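Local coordinates for protein exodeoxyribonuclease III (Archaeoglobus fulgidus, PDB 2VOA) that probably cleaves DNA at abasic sites as a metal-dependent AP endonuclease of the exonuclease III family, with likely 3'-5' exonuclease activity, at residues F137-P151 with R216-R229. The protein carries 1 engineered substitution. Residues are numbered along the deposited sequence; the frame is centred on the assembly and turned at random. Where two conformers were deposited one is given.
Sequences FRSFAVWCGDMNVAP and RGDAILATPPLAER. Engineered in segment 216-229: Gly217 (natural residue Val).
Thr223 grips Ser139 and Ala141 just where strand 218-222 gives way to helix 224-227. Its OG1, set between the backbone N and the carbonyl carbon (chi1 51°), donates to Ser139 O at 2.6 Å, in the carbonyl plane, and accepts from Ala141 N at 3.1 Å; CG2 rests on Ala141 CB. Replacing Thr223 by an alanine would remove both hydroxyl bonds and is likely to leave Ser139 O and Ala141 N without these mates and the end of the strand pair less firmly fixed. Beside this clasp, Leu226 CD1 sits over the centre of one Phe140 ring face, a CH-pi contact, while Pro225 CB meets that ring's edge.

Strands 141-144 and 218-222 pair antiparallel in one sheet of the DNase I-like sandwich, Trp143 and Leu221 exchanging two backbone bonds. A chi1 of 161° turns the Trp143 indole so that one face lies against Leu221 CD2, 4.0 Å from the centroid of the six-membered ring. Met147, bent at chi2, brings CE over the same indole face and tip to tip against Leu221 CD2, and helix 170-180 covers this side through Ile179 and Tyr176.

Toward the predicted active site, Asp218 OD2 approaches Asp146 OD1 to 3.7 Å, the carboxylate planes turned 47° apart. Asp146 OD1 takes Asn148 N in an Asx turn and OD2 accepts from Asn8 ND2, whereas Asp218 OD1 is held by Thr199 and His248. Hydrogen bonds thus fix two neighbouring carboxylates, consistent with Asp146 as a predicted magnesium ligand and with Asp218 probably orienting His248.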
loop_
_atom_site.group_PDB
_atom_site.type_symbol
_atom_site.label_atom_id
_atom_site.label_comp_id
_atom_site.label_asym_id
_atom_site.label_seq_id
_atom_site.Cartn_x
_atom_site.Cartn_y
_atom_site.Cartn_z
ATOM N N PHE A 137 38.139 -14.653 -17.735
ATOM C CA PHE A 137 37.323 -15.856 -17.932
ATOM C C PHE A 137 37.943 -17.128 -17.345
ATOM O O PHE A 137 37.293 -18.166 -17.312
ATOM C CB PHE A 137 36.925 -16.022 -19.406
ATOM C CG PHE A 137 35.857 -15.059 -19.830
ATOM C CD1 PHE A 137 36.182 -13.772 -20.254
ATOM C CD2 PHE A 137 34.515 -15.425 -19.741
ATOM C CE1 PHE A 137 35.178 -12.876 -20.616
ATOM C CE2 PHE A 137 33.521 -14.541 -20.081
ATOM C CZ PHE A 137 33.842 -13.265 -20.524
ATOM N N ARG A 138 39.184 -17.024 -16.882
ATOM C CA ARG A 138 39.839 -18.082 -16.105
ATOM C C ARG A 138 39.668 -17.890 -14.594
ATOM O O ARG A 138 40.220 -18.677 -13.797
ATOM C CB ARG A 138 41.338 -18.159 -16.439
ATOM C CG ARG A 138 41.637 -18.330 -17.911
ATOM C CD ARG A 138 42.928 -19.117 -18.109
ATOM N NE ARG A 138 42.645 -20.541 -18.310
ATOM C CZ ARG A 138 43.443 -21.548 -17.956
ATOM N NH1 ARG A 138 44.610 -21.329 -17.349
ATOM N NH2 ARG A 138 43.059 -22.797 -18.204
ATOM N N SER A 139 38.964 -16.825 -14.205
ATOM C CA SER A 139 38.611 -16.577 -12.797
ATOM C C SER A 139 37.133 -16.861 -12.569
ATOM O O SER A 139 36.376 -17.055 -13.523
ATOM C CB SER A 139 38.885 -15.114 -12.399
ATOM O OG SER A 139 37.872 -14.209 -12.872
ATOM N N PHE A 140 36.727 -16.866 -11.301
ATOM C CA PHE A 140 35.310 -16.911 -10.952
ATOM C C PHE A 140 34.667 -15.532 -11.067
ATOM O O PHE A 140 35.004 -14.610 -10.316
ATOM C CB PHE A 140 35.102 -17.381 -9.512
ATOM C CG PHE A 140 35.467 -18.817 -9.248
ATOM C CD1 PHE A 140 35.487 -19.273 -7.921
ATOM C CD2 PHE A 140 35.758 -19.715 -10.273
ATOM C CE1 PHE A 140 35.809 -20.611 -7.617
ATOM C CE2 PHE A 140 36.094 -21.066 -9.984
ATOM C CZ PHE A 140 36.125 -21.507 -8.644
ATOM N N ALA A 141 33.744 -15.400 -12.010
ATOM C CA ALA A 141 32.938 -14.202 -12.154
ATOM C C ALA A 141 31.505 -14.586 -12.484
ATOM O O ALA A 141 31.261 -15.621 -13.123
ATOM C CB ALA A 141 33.497 -13.274 -13.237
ATOM N N VAL A 142 30.579 -13.762 -12.011
ATOM C CA VAL A 142 29.151 -13.921 -12.312
ATOM C C VAL A 142 28.622 -12.589 -12.824
ATOM O O VAL A 142 28.827 -11.547 -12.189
ATOM C CB VAL A 142 28.318 -14.424 -11.072
ATOM C CG1 VAL A 142 28.917 -15.666 -10.457
ATOM C CG2 VAL A 142 28.127 -13.343 -9.995
ATOM N N TRP A 143 27.953 -12.633 -13.976
ATOM C CA TRP A 143 27.210 -11.502 -14.494
ATOM C C TRP A 143 25.775 -11.939 -14.287
ATOM O O TRP A 143 25.351 -12.995 -14.787
ATOM C CB TRP A 143 27.580 -11.250 -15.954
ATOM C CG TRP A 143 26.606 -10.441 -16.732
ATOM C CD1 TRP A 143 25.872 -9.351 -16.306
ATOM C CD2 TRP A 143 26.268 -10.644 -18.107
ATOM N NE1 TRP A 143 25.084 -8.881 -17.355
ATOM C CE2 TRP A 143 25.291 -9.677 -18.451
ATOM C CE3 TRP A 143 26.665 -11.581 -19.073
ATOM C CZ2 TRP A 143 24.711 -9.610 -19.738
ATOM C CZ3 TRP A 143 26.074 -11.529 -20.353
ATOM C CH2 TRP A 143 25.109 -10.536 -20.663
ATOM N N CYS A 144 25.088 -11.162 -13.438
ATOM C CA CYS A 144 23.679 -11.360 -13.023
ATOM C C CYS A 144 22.806 -10.224 -13.511
ATOM O O CYS A 144 23.307 -9.134 -13.821
ATOM C CB CYS A 144 23.559 -11.349 -11.500
ATOM S SG CYS A 144 24.227 -12.765 -10.623
ATOM N N GLY A 145 21.494 -10.454 -13.553
ATOM C CA GLY A 145 20.593 -9.330 -13.623
ATOM C C GLY A 145 19.316 -9.585 -14.359
ATOM O O GLY A 145 18.983 -10.727 -14.695
ATOM N N ASP A 146 18.592 -8.491 -14.554
ATOM C CA ASP A 146 17.416 -8.517 -15.365
ATOM C C ASP A 146 17.882 -8.002 -16.706
ATOM O O ASP A 146 18.138 -6.806 -16.870
ATOM C CB ASP A 146 16.327 -7.630 -14.776
ATOM C CG ASP A 146 15.040 -7.666 -15.584
ATOM O OD1 ASP A 146 15.000 -8.232 -16.714
ATOM O OD2 ASP A 146 14.046 -7.082 -15.082
ATOM N N MET A 147 18.018 -8.940 -17.635
ATOM C CA MET A 147 18.594 -8.687 -18.965
ATOM C C MET A 147 17.579 -8.122 -19.941
ATOM O O MET A 147 17.945 -7.604 -20.999
ATOM C CB MET A 147 19.162 -10.015 -19.515
ATOM C CG MET A 147 20.181 -10.733 -18.577
ATOM S SD MET A 147 21.448 -9.626 -17.901
ATOM C CE MET A 147 22.379 -10.854 -16.985
ATOM N N ASN A 148 16.293 -8.257 -19.615
ATOM C CA ASN A 148 15.226 -7.904 -20.560
ATOM C C ASN A 148 15.470 -8.536 -21.923
ATOM O O ASN A 148 15.168 -7.977 -22.969
ATOM C CB ASN A 148 15.033 -6.384 -20.646
ATOM C CG ASN A 148 14.302 -5.843 -19.428
ATOM O OD1 ASN A 148 13.209 -6.308 -19.096
ATOM N ND2 ASN A 148 14.905 -4.875 -18.755
ATOM N N VAL A 149 15.994 -9.755 -21.888
ATOM C CA VAL A 149 16.159 -10.542 -23.108
ATOM C C VAL A 149 15.871 -11.985 -22.761
ATOM O O VAL A 149 16.468 -12.537 -21.830
ATOM C CB VAL A 149 17.603 -10.448 -23.693
ATOM C CG1 VAL A 149 17.774 -11.382 -24.919
ATOM C CG2 VAL A 149 17.951 -9.006 -24.082
ATOM N N ALA A 150 14.974 -12.572 -23.536
ATOM C CA ALA A 150 14.674 -13.996 -23.463
ATOM C C ALA A 150 15.389 -14.602 -24.688
ATOM O O ALA A 150 14.919 -14.449 -25.841
ATOM C CB ALA A 150 13.172 -14.204 -23.552
ATOM N N PRO A 151 16.564 -15.228 -24.463
ATOM C CA PRO A 151 17.421 -15.549 -25.621
ATOM C C PRO A 151 16.941 -16.702 -26.515
ATOM O O PRO A 151 17.247 -16.700 -27.717
ATOM C CB PRO A 151 18.765 -15.922 -24.975
ATOM C CG PRO A 151 18.390 -16.479 -23.636
ATOM C CD PRO A 151 17.192 -15.635 -23.184
ATOM N N ARG A 216 11.296 -15.502 -19.243
ATOM C CA ARG A 216 12.531 -15.745 -18.492
ATOM C C ARG A 216 13.612 -14.814 -19.071
ATOM O O ARG A 216 14.410 -15.204 -19.948
ATOM C CB ARG A 216 12.933 -17.239 -18.537
ATOM C CG ARG A 216 13.882 -17.659 -17.365
ATOM C CD ARG A 216 15.288 -17.072 -17.502
ATOM N NE ARG A 216 15.968 -17.684 -18.639
ATOM C CZ ARG A 216 17.280 -17.886 -18.739
ATOM N NH1 ARG A 216 18.123 -17.481 -17.772
ATOM N NH2 ARG A 216 17.751 -18.505 -19.814
ATOM N N GLY A 217 13.596 -13.568 -18.587
ATOM C CA GLY A 217 14.555 -12.535 -19.023
ATOM C C GLY A 217 15.637 -12.203 -17.991
ATOM O O GLY A 217 16.493 -11.333 -18.241
ATOM N N ASP A 218 15.584 -12.869 -16.841
ATOM C CA ASP A 218 16.569 -12.739 -15.752
ATOM C C ASP A 218 17.566 -13.904 -15.867
ATOM O O ASP A 218 17.190 -15.021 -16.234
ATOM C CB ASP A 218 15.881 -12.778 -14.379
ATOM C CG ASP A 218 14.835 -11.706 -14.225
ATOM O OD1 ASP A 218 13.633 -11.987 -14.463
ATOM O OD2 ASP A 218 15.238 -10.577 -13.877
ATOM N N ALA A 219 18.842 -13.667 -15.542
ATOM C CA ALA A 219 19.844 -14.722 -15.746
ATOM C C ALA A 219 20.992 -14.597 -14.736
ATOM O O ALA A 219 21.272 -13.494 -14.223
ATOM C CB ALA A 219 20.386 -14.727 -17.202
ATOM N N ILE A 220 21.619 -15.745 -14.470
ATOM C CA ILE A 220 22.894 -15.796 -13.779
ATOM C C ILE A 220 23.889 -16.441 -14.744
ATOM O O ILE A 220 23.758 -17.618 -15.082
ATOM C CB ILE A 220 22.812 -16.623 -12.477
ATOM C CG1 ILE A 220 21.862 -15.930 -11.474
ATOM C CG2 ILE A 220 24.228 -16.825 -11.877
ATOM C CD1 ILE A 220 21.468 -16.825 -10.283
ATOM N N LEU A 221 24.866 -15.651 -15.194
ATOM C CA LEU A 221 25.845 -16.120 -16.171
ATOM C C LEU A 221 27.175 -16.270 -15.470
ATOM O O LEU A 221 27.642 -15.328 -14.841
ATOM C CB LEU A 221 25.976 -15.127 -17.329
ATOM C CG LEU A 221 24.790 -14.833 -18.266
ATOM C CD1 LEU A 221 23.947 -16.060 -18.534
ATOM C CD2 LEU A 221 23.924 -13.771 -17.734
ATOM N N ALA A 222 27.762 -17.460 -15.546
ATOM C CA ALA A 222 29.006 -17.711 -14.815
ATOM C C ALA A 222 30.151 -18.008 -15.787
ATOM O O ALA A 222 29.945 -18.600 -16.865
ATOM C CB ALA A 222 28.806 -18.887 -13.847
ATOM N N THR A 223 31.369 -17.604 -15.416
ATOM C CA THR A 223 32.528 -17.915 -16.244
ATOM C C THR A 223 32.739 -19.426 -16.221
ATOM O O THR A 223 32.228 -20.094 -15.317
ATOM C CB THR A 223 33.803 -17.237 -15.695
ATOM O OG1 THR A 223 33.936 -17.528 -14.292
ATOM C CG2 THR A 223 33.750 -15.731 -15.958
ATOM N N PRO A 224 33.440 -19.985 -17.234
ATOM C CA PRO A 224 33.548 -21.457 -17.288
ATOM C C PRO A 224 33.981 -22.206 -16.002
ATOM O O PRO A 224 33.324 -23.186 -15.657
ATOM C CB PRO A 224 34.487 -21.727 -18.475
ATOM C CG PRO A 224 34.408 -20.456 -19.331
ATOM C CD PRO A 224 34.094 -19.317 -18.377
ATOM N N PRO A 225 35.035 -21.738 -15.280
ATOM C CA PRO A 225 35.490 -22.499 -14.107
ATOM C C PRO A 225 34.472 -22.470 -12.966
ATOM O O PRO A 225 34.391 -23.430 -12.200
ATOM C CB PRO A 225 36.787 -21.795 -13.674
ATOM C CG PRO A 225 36.957 -20.632 -14.527
ATOM C CD PRO A 225 35.827 -20.506 -15.483
ATOM N N LEU A 226 33.715 -21.384 -12.858
ATOM C CA LEU A 226 32.644 -21.301 -11.880
ATOM C C LEU A 226 31.410 -22.109 -12.316
ATOM O O LEU A 226 30.816 -22.848 -11.512
ATOM C CB LEU A 226 32.292 -19.841 -11.602
ATOM C CG LEU A 226 31.215 -19.653 -10.534
ATOM C CD1 LEU A 226 31.630 -20.377 -9.209
ATOM C CD2 LEU A 226 30.923 -18.174 -10.293
ATOM N N ALA A 227 31.055 -21.998 -13.592
ATOM C CA ALA A 227 29.937 -22.774 -14.152
ATOM C C ALA A 227 30.132 -24.278 -13.965
ATOM O O ALA A 227 29.168 -24.998 -13.682
ATOM C CB ALA A 227 29.753 -22.425 -15.626
ATOM N N GLU A 228 31.373 -24.750 -14.141
ATOM C CA GLU A 228 31.709 -26.170 -13.968
ATOM C C GLU A 228 31.282 -26.712 -12.606
ATOM O O GLU A 228 30.982 -27.909 -12.485
ATOM C CB GLU A 228 33.208 -26.409 -14.177
ATOM C CG GLU A 228 33.660 -26.270 -15.633
ATOM C CD GLU A 228 33.295 -27.473 -16.522
ATOM O OE1 GLU A 228 32.936 -28.555 -15.987
ATOM O OE2 GLU A 228 33.395 -27.327 -17.772
ATOM N N ARG A 229 31.277 -25.825 -11.605
ATOM C CA ARG A 229 30.933 -26.132 -10.205
ATOM C C ARG A 229 29.450 -25.872 -9.878
ATOM O O ARG A 229 29.015 -26.084 -8.742
ATOM C CB ARG A 229 31.859 -25.335 -9.264
ATOM C CG ARG A 229 33.293 -25.869 -9.268
ATOM C CD ARG A 229 34.204 -25.028 -8.384
ATOM N NE ARG A 229 35.589 -25.517 -8.437
ATOM C CZ ARG A 229 36.174 -26.285 -7.523
ATOM N NH1 ARG A 229 35.524 -26.679 -6.428
ATOM N NH2 ARG A 229 37.433 -26.659 -7.708
HETATM O O HOH W 1 17.254 -14.719 -19.928
#